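Local coordinates for protein ethylbenzene dehydrogenase alpha-subunit (Aromatoleum aromaticum, PDB 2IVF) that is the alpha subunit of a molybdopterin-family oxidoreductase, carrying two molybdopterin-type cofactors, a molybdenum atom and an iron/sulfur cluster, at residues Ser311-Val325 and Ser460-Lys473. Sequence-based numbering, arbitrary orientation.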
loop_
_atom_site.group_PDB
_atom_site.type_symbol
_atom_site.label_atom_id
_atom_site.label_comp_id
_atom_site.label_asym_id
_atom_site.label_seq_id
_atom_site.Cartn_x
_atom_site.Cartn_y
_atom_site.Cartn_z
ATOM N N SER A 311 -26.642 -1.775 -21.445
ATOM C CA SER A 311 -27.539 -0.785 -22.000
ATOM C C SER A 311 -28.517 -1.428 -22.946
ATOM O O SER A 311 -29.687 -1.052 -22.977
ATOM C CB SER A 311 -26.755 0.276 -22.738
ATOM O OG SER A 311 -25.836 0.901 -21.863
ATOM N N GLN A 312 -28.039 -2.390 -23.750
ATOM C CA GLN A 312 -28.893 -3.093 -24.669
ATOM C C GLN A 312 -29.979 -3.838 -23.917
ATOM O O GLN A 312 -31.130 -3.849 -24.333
ATOM C CB GLN A 312 -28.094 -4.056 -25.541
ATOM C CG GLN A 312 -28.855 -4.576 -26.752
ATOM C CD GLN A 312 -29.800 -5.750 -26.492
ATOM O OE1 GLN A 312 -30.677 -6.021 -27.322
ATOM N NE2 GLN A 312 -29.648 -6.429 -25.355
ATOM N N VAL A 313 -29.617 -4.417 -22.789
ATOM C CA VAL A 313 -30.587 -5.114 -21.943
ATOM C C VAL A 313 -31.702 -4.183 -21.474
ATOM O O VAL A 313 -32.888 -4.490 -21.637
ATOM C CB VAL A 313 -29.906 -5.811 -20.784
ATOM C CG1 VAL A 313 -30.943 -6.294 -19.715
ATOM C CG2 VAL A 313 -29.081 -6.958 -21.288
ATOM N N MET A 314 -31.319 -3.037 -20.908
ATOM C CA MET A 314 -32.266 -2.092 -20.391
ATOM C C MET A 314 -33.131 -1.518 -21.477
ATOM O O MET A 314 -34.298 -1.243 -21.239
ATOM C CB MET A 314 -31.553 -0.944 -19.672
ATOM C CG MET A 314 -30.771 -1.355 -18.463
ATOM S SD MET A 314 -30.195 0.075 -17.513
ATOM C CE MET A 314 -28.606 0.347 -18.252
ATOM N N ILE A 315 -32.576 -1.312 -22.662
ATOM C CA ILE A 315 -33.398 -0.788 -23.756
ATOM C C ILE A 315 -34.334 -1.886 -24.260
ATOM O O ILE A 315 -35.548 -1.692 -24.314
ATOM C CB ILE A 315 -32.521 -0.140 -24.855
ATOM C CG1 ILE A 315 -31.907 1.158 -24.285
ATOM C CG2 ILE A 315 -33.323 0.115 -26.165
ATOM C CD1 ILE A 315 -30.885 1.803 -25.174
ATOM N N ASP A 316 -33.787 -3.048 -24.584
ATOM C CA ASP A 316 -34.578 -4.118 -25.166
ATOM C C ASP A 316 -35.717 -4.596 -24.239
ATOM O O ASP A 316 -36.815 -4.922 -24.698
ATOM C CB ASP A 316 -33.641 -5.274 -25.481
ATOM C CG ASP A 316 -34.265 -6.316 -26.367
ATOM O OD1 ASP A 316 -34.965 -5.951 -27.330
ATOM O OD2 ASP A 316 -34.023 -7.512 -26.114
ATOM N N GLU A 317 -35.450 -4.638 -22.950
ATOM C CA GLU A 317 -36.421 -5.043 -21.959
ATOM C C GLU A 317 -37.237 -3.847 -21.434
ATOM O O GLU A 317 -38.075 -4.021 -20.597
ATOM C CB GLU A 317 -35.723 -5.803 -20.815
ATOM C CG GLU A 317 -35.032 -7.066 -21.292
ATOM C CD GLU A 317 -34.591 -7.998 -20.186
ATOM O OE1 GLU A 317 -34.707 -7.646 -19.008
ATOM O OE2 GLU A 317 -34.141 -9.127 -20.500
ATOM N N LYS A 318 -37.023 -2.651 -21.970
ATOM C CA LYS A 318 -37.802 -1.458 -21.598
ATOM C C LYS A 318 -37.737 -1.170 -20.089
ATOM O O LYS A 318 -38.754 -0.880 -19.438
ATOM C CB LYS A 318 -39.264 -1.583 -22.086
ATOM C CG LYS A 318 -39.376 -1.902 -23.589
ATOM C CD LYS A 318 -40.796 -1.779 -24.127
ATOM C CE LYS A 318 -40.824 -1.778 -25.679
ATOM N NZ LYS A 318 -42.186 -1.384 -26.290
ATOM N N LEU A 319 -36.530 -1.248 -19.556
ATOM C CA LEU A 319 -36.275 -1.024 -18.136
ATOM C C LEU A 319 -35.710 0.363 -17.882
ATOM O O LEU A 319 -35.457 0.730 -16.749
ATOM C CB LEU A 319 -35.259 -2.038 -17.628
ATOM C CG LEU A 319 -35.610 -3.505 -17.882
ATOM C CD1 LEU A 319 -34.463 -4.340 -17.377
ATOM C CD2 LEU A 319 -36.929 -3.871 -17.200
ATOM N N PHE A 320 -35.428 1.100 -18.947
ATOM C CA PHE A 320 -34.767 2.384 -18.785
ATOM C C PHE A 320 -35.712 3.483 -18.237
ATOM O O PHE A 320 -36.933 3.439 -18.395
ATOM C CB PHE A 320 -34.060 2.817 -20.095
ATOM C CG PHE A 320 -34.982 3.062 -21.235
ATOM C CD1 PHE A 320 -35.377 2.029 -22.044
ATOM C CD2 PHE A 320 -35.443 4.344 -21.521
ATOM C CE1 PHE A 320 -36.220 2.233 -23.075
ATOM C CE2 PHE A 320 -36.275 4.567 -22.584
ATOM C CZ PHE A 320 -36.676 3.522 -23.362
ATOM N N ASP A 321 -35.101 4.474 -17.608
ATOM C CA ASP A 321 -35.795 5.598 -17.019
ATOM C C ASP A 321 -35.982 6.598 -18.162
ATOM O O ASP A 321 -35.104 7.408 -18.481
ATOM C CB ASP A 321 -34.950 6.131 -15.872
ATOM C CG ASP A 321 -35.616 7.238 -15.067
ATOM O OD1 ASP A 321 -36.537 7.923 -15.542
ATOM O OD2 ASP A 321 -35.137 7.452 -13.926
ATOM N N ARG A 322 -37.135 6.512 -18.803
ATOM C CA ARG A 322 -37.420 7.322 -19.972
ATOM C C ARG A 322 -37.354 8.807 -19.665
ATOM O O ARG A 322 -36.778 9.582 -20.434
ATOM C CB ARG A 322 -38.803 6.978 -20.535
ATOM C CG ARG A 322 -39.162 7.725 -21.801
ATOM C CD ARG A 322 -40.510 7.256 -22.392
ATOM N NE ARG A 322 -40.384 5.899 -22.915
ATOM C CZ ARG A 322 -40.116 5.586 -24.178
ATOM N NH1 ARG A 322 -39.976 6.517 -25.107
ATOM N NH2 ARG A 322 -40.008 4.316 -24.507
ATOM N N GLN A 323 -37.946 9.207 -18.548
ATOM C CA GLN A 323 -38.008 10.629 -18.194
ATOM C C GLN A 323 -36.615 11.242 -17.997
ATOM O O GLN A 323 -36.307 12.315 -18.501
ATOM C CB GLN A 323 -38.861 10.769 -16.945
ATOM C CG GLN A 323 -39.314 12.174 -16.619
ATOM C CD GLN A 323 -40.613 12.174 -15.817
ATOM O OE1 GLN A 323 -41.287 11.129 -15.673
ATOM N NE2 GLN A 323 -40.970 13.338 -15.287
ATOM N N PHE A 324 -35.773 10.531 -17.275
ATOM C CA PHE A 324 -34.412 10.949 -16.972
ATOM C C PHE A 324 -33.621 11.062 -18.252
ATOM O O PHE A 324 -32.891 12.041 -18.461
ATOM C CB PHE A 324 -33.764 9.915 -16.040
ATOM C CG PHE A 324 -32.381 10.282 -15.550
ATOM C CD1 PHE A 324 -31.246 10.050 -16.328
ATOM C CD2 PHE A 324 -32.210 10.827 -14.279
ATOM C CE1 PHE A 324 -29.972 10.380 -15.876
ATOM C CE2 PHE A 324 -30.932 11.141 -13.804
ATOM C CZ PHE A 324 -29.813 10.913 -14.592
ATOM N N VAL A 325 -33.737 10.049 -19.108
ATOM C CA VAL A 325 -33.033 10.052 -20.394
ATOM C C VAL A 325 -33.449 11.250 -21.249
ATOM O O VAL A 325 -32.632 11.973 -21.810
ATOM C CB VAL A 325 -33.251 8.703 -21.095
ATOM C CG1 VAL A 325 -33.263 8.801 -22.610
ATOM C CG2 VAL A 325 -32.211 7.707 -20.590
ATOM N N SER A 460 -19.459 4.389 -22.171
ATOM C CA SER A 460 -20.390 3.280 -22.205
ATOM C C SER A 460 -20.969 3.060 -20.820
ATOM O O SER A 460 -22.156 2.819 -20.674
ATOM C CB SER A 460 -19.694 2.025 -22.737
ATOM O OG SER A 460 -19.192 2.226 -24.014
ATOM N N LEU A 461 -20.132 3.161 -19.793
ATOM C CA LEU A 461 -20.626 3.082 -18.401
ATOM C C LEU A 461 -21.588 4.229 -18.128
ATOM O O LEU A 461 -22.678 4.022 -17.606
ATOM C CB LEU A 461 -19.459 3.114 -17.394
ATOM C CG LEU A 461 -19.750 3.039 -15.882
ATOM C CD1 LEU A 461 -18.493 2.487 -15.103
ATOM C CD2 LEU A 461 -20.164 4.417 -15.323
ATOM N N PHE A 462 -21.241 5.452 -18.518
ATOM C CA PHE A 462 -22.189 6.546 -18.323
ATOM C C PHE A 462 -23.499 6.406 -19.072
ATOM O O PHE A 462 -24.537 6.878 -18.597
ATOM C CB PHE A 462 -21.506 7.890 -18.597
ATOM C CG PHE A 462 -20.431 8.182 -17.626
ATOM C CD1 PHE A 462 -20.702 8.077 -16.286
ATOM C CD2 PHE A 462 -19.149 8.533 -18.016
ATOM C CE1 PHE A 462 -19.709 8.319 -15.309
ATOM C CE2 PHE A 462 -18.168 8.780 -17.035
ATOM C CZ PHE A 462 -18.449 8.637 -15.702
ATOM N N LEU A 463 -23.490 5.726 -20.214
ATOM C CA LEU A 463 -24.720 5.466 -20.957
ATOM C C LEU A 463 -25.631 4.562 -20.154
ATOM O O LEU A 463 -26.804 4.815 -20.050
ATOM C CB LEU A 463 -24.405 4.867 -22.346
ATOM C CG LEU A 463 -25.633 4.444 -23.149
ATOM C CD1 LEU A 463 -26.581 5.660 -23.388
ATOM C CD2 LEU A 463 -25.202 3.772 -24.479
ATOM N N ALA A 464 -25.060 3.544 -19.511
ATOM C CA ALA A 464 -25.842 2.663 -18.629
ATOM C C ALA A 464 -26.387 3.411 -17.410
ATOM O O ALA A 464 -27.518 3.153 -16.952
ATOM C CB ALA A 464 -24.970 1.442 -18.197
ATOM N N MET A 465 -25.564 4.296 -16.844
ATOM C CA MET A 465 -26.001 5.140 -15.736
ATOM C C MET A 465 -27.112 6.077 -16.189
ATOM O O MET A 465 -28.055 6.294 -15.470
ATOM C CB MET A 465 -24.844 5.917 -15.127
ATOM C CG MET A 465 -23.752 5.026 -14.616
ATOM S SD MET A 465 -24.404 3.826 -13.360
ATOM C CE MET A 465 -23.320 2.426 -13.648
ATOM N N ALA A 466 -27.000 6.655 -17.368
ATOM C CA ALA A 466 -28.077 7.490 -17.912
ATOM C C ALA A 466 -29.410 6.747 -18.064
ATOM O O ALA A 466 -30.509 7.255 -17.716
ATOM C CB ALA A 466 -27.657 8.035 -19.293
ATOM N N LEU A 467 -29.312 5.576 -18.683
ATOM C CA LEU A 467 -30.475 4.789 -19.019
ATOM C C LEU A 467 -31.164 4.348 -17.738
ATOM O O LEU A 467 -32.341 4.172 -17.744
ATOM C CB LEU A 467 -30.094 3.571 -19.855
ATOM C CG LEU A 467 -29.721 3.885 -21.293
ATOM C CD1 LEU A 467 -28.996 2.651 -21.913
ATOM C CD2 LEU A 467 -30.955 4.353 -22.122
ATOM N N SER A 468 -30.405 4.224 -16.646
ATOM C CA SER A 468 -30.971 3.798 -15.361
ATOM C C SER A 468 -31.256 4.974 -14.415
ATOM O O SER A 468 -31.699 4.774 -13.295
ATOM C CB SER A 468 -30.037 2.801 -14.707
ATOM O OG SER A 468 -28.709 3.305 -14.550
ATOM N N GLY A 469 -31.029 6.199 -14.881
ATOM C CA GLY A 469 -31.234 7.383 -14.052
ATOM C C GLY A 469 -30.312 7.448 -12.851
ATOM O O GLY A 469 -30.680 8.013 -11.814
ATOM N N ASN A 470 -29.097 6.931 -13.000
ATOM C CA ASN A 470 -28.189 6.803 -11.852
ATOM C C ASN A 470 -27.133 7.913 -11.789
ATOM O O ASN A 470 -25.924 7.663 -11.715
ATOM C CB ASN A 470 -27.559 5.386 -11.823
ATOM C CG ASN A 470 -28.378 4.417 -11.034
ATOM O OD1 ASN A 470 -28.750 3.316 -11.526
ATOM N ND2 ASN A 470 -28.664 4.789 -9.802
ATOM N N TRP A 471 -27.616 9.153 -11.773
ATOM C CA TRP A 471 -26.766 10.276 -11.345
ATOM C C TRP A 471 -27.569 11.390 -10.753
ATOM O O TRP A 471 -28.795 11.436 -10.909
ATOM C CB TRP A 471 -25.771 10.722 -12.442
ATOM C CG TRP A 471 -26.351 11.480 -13.590
ATOM C CD1 TRP A 471 -27.018 12.674 -13.530
ATOM C CD2 TRP A 471 -26.233 11.144 -14.976
ATOM N NE1 TRP A 471 -27.337 13.077 -14.801
ATOM C CE2 TRP A 471 -26.855 12.161 -15.706
ATOM C CE3 TRP A 471 -25.659 10.068 -15.668
ATOM C CZ2 TRP A 471 -26.955 12.129 -17.099
ATOM C CZ3 TRP A 471 -25.716 10.043 -17.047
ATOM C CH2 TRP A 471 -26.373 11.063 -17.760
ATOM N N GLY A 472 -26.865 12.244 -10.006
ATOM C CA GLY A 472 -27.458 13.374 -9.354
ATOM C C GLY A 472 -28.276 13.066 -8.123
ATOM O O GLY A 472 -29.001 13.933 -7.631
ATOM N N LYS A 473 -28.078 11.856 -7.594
ATOM C CA LYS A 473 -28.874 11.335 -6.495
ATOM C C LYS A 473 -27.976 10.739 -5.415
ATOM O O LYS A 473 -26.828 10.297 -5.674
ATOM C CB LYS A 473 -29.826 10.267 -7.019
ATOM C CG LYS A 473 -30.782 10.728 -8.094
ATOM C CD LYS A 473 -31.416 9.501 -8.799
ATOM C CE LYS A 473 -32.395 9.986 -9.864
ATOM N NZ LYS A 473 -33.017 8.869 -10.609
HETATM O O HOH W 1 -34.980 9.578 -12.355
HETATM O O HOH W 2 -33.974 5.973 -11.739
#
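Aromatic contacts centre on Phe324, whose ring is covered on one face by the alpha carbon of Gly469. This CH-pi contact has Gly469 CA 3.4 Å from the ring centroid and 9° off the normal. With CG anti to the backbone N (chi1 -175°), the ring extends on to Trp471, where its CZ edge meets the five-membered ring face in a T-shaped pair, planes at 66°. Trp471 NE1 is itself hydrogen-bonded to Gln328 OE1.

Apolar packing joins the 311-316 and 460-467 portions of helix 303-316 and helix 454-467, with axes 9.7 Å apart at closest approach. In knobs-into-holes fashion Leu467 sits as a knob among Ser311, Met314, Ile315 and Val325; its CD1 lies tightly against Ser311 CB at 3.4 Å, while CD2 faces Val325 CG2. Met314 bends at chi3 to lay CE by Ala464 CB, 3.8 Å away.

Both segments leave their helices through Schellman motifs, at Lys318 and Gly469, within the molybdopterin oxidoreductase family region. Beyond the first, Asp321 N donates to Leu467 O (2.8 Å), a nearly straight bond, and the Asp321 carboxylate N-caps the next helix through Phe324 N.

Between the side chains of Asp321 and Lys473 the link runs through water: one water donates to Asp321 OD2 and accepts from Lys473 NZ, and a second donates to Asp321 OD2 and Ser468 O. Lys473 NZ also holds Gly469 O (2.8 Å), in the carbonyl plane on a lone pair.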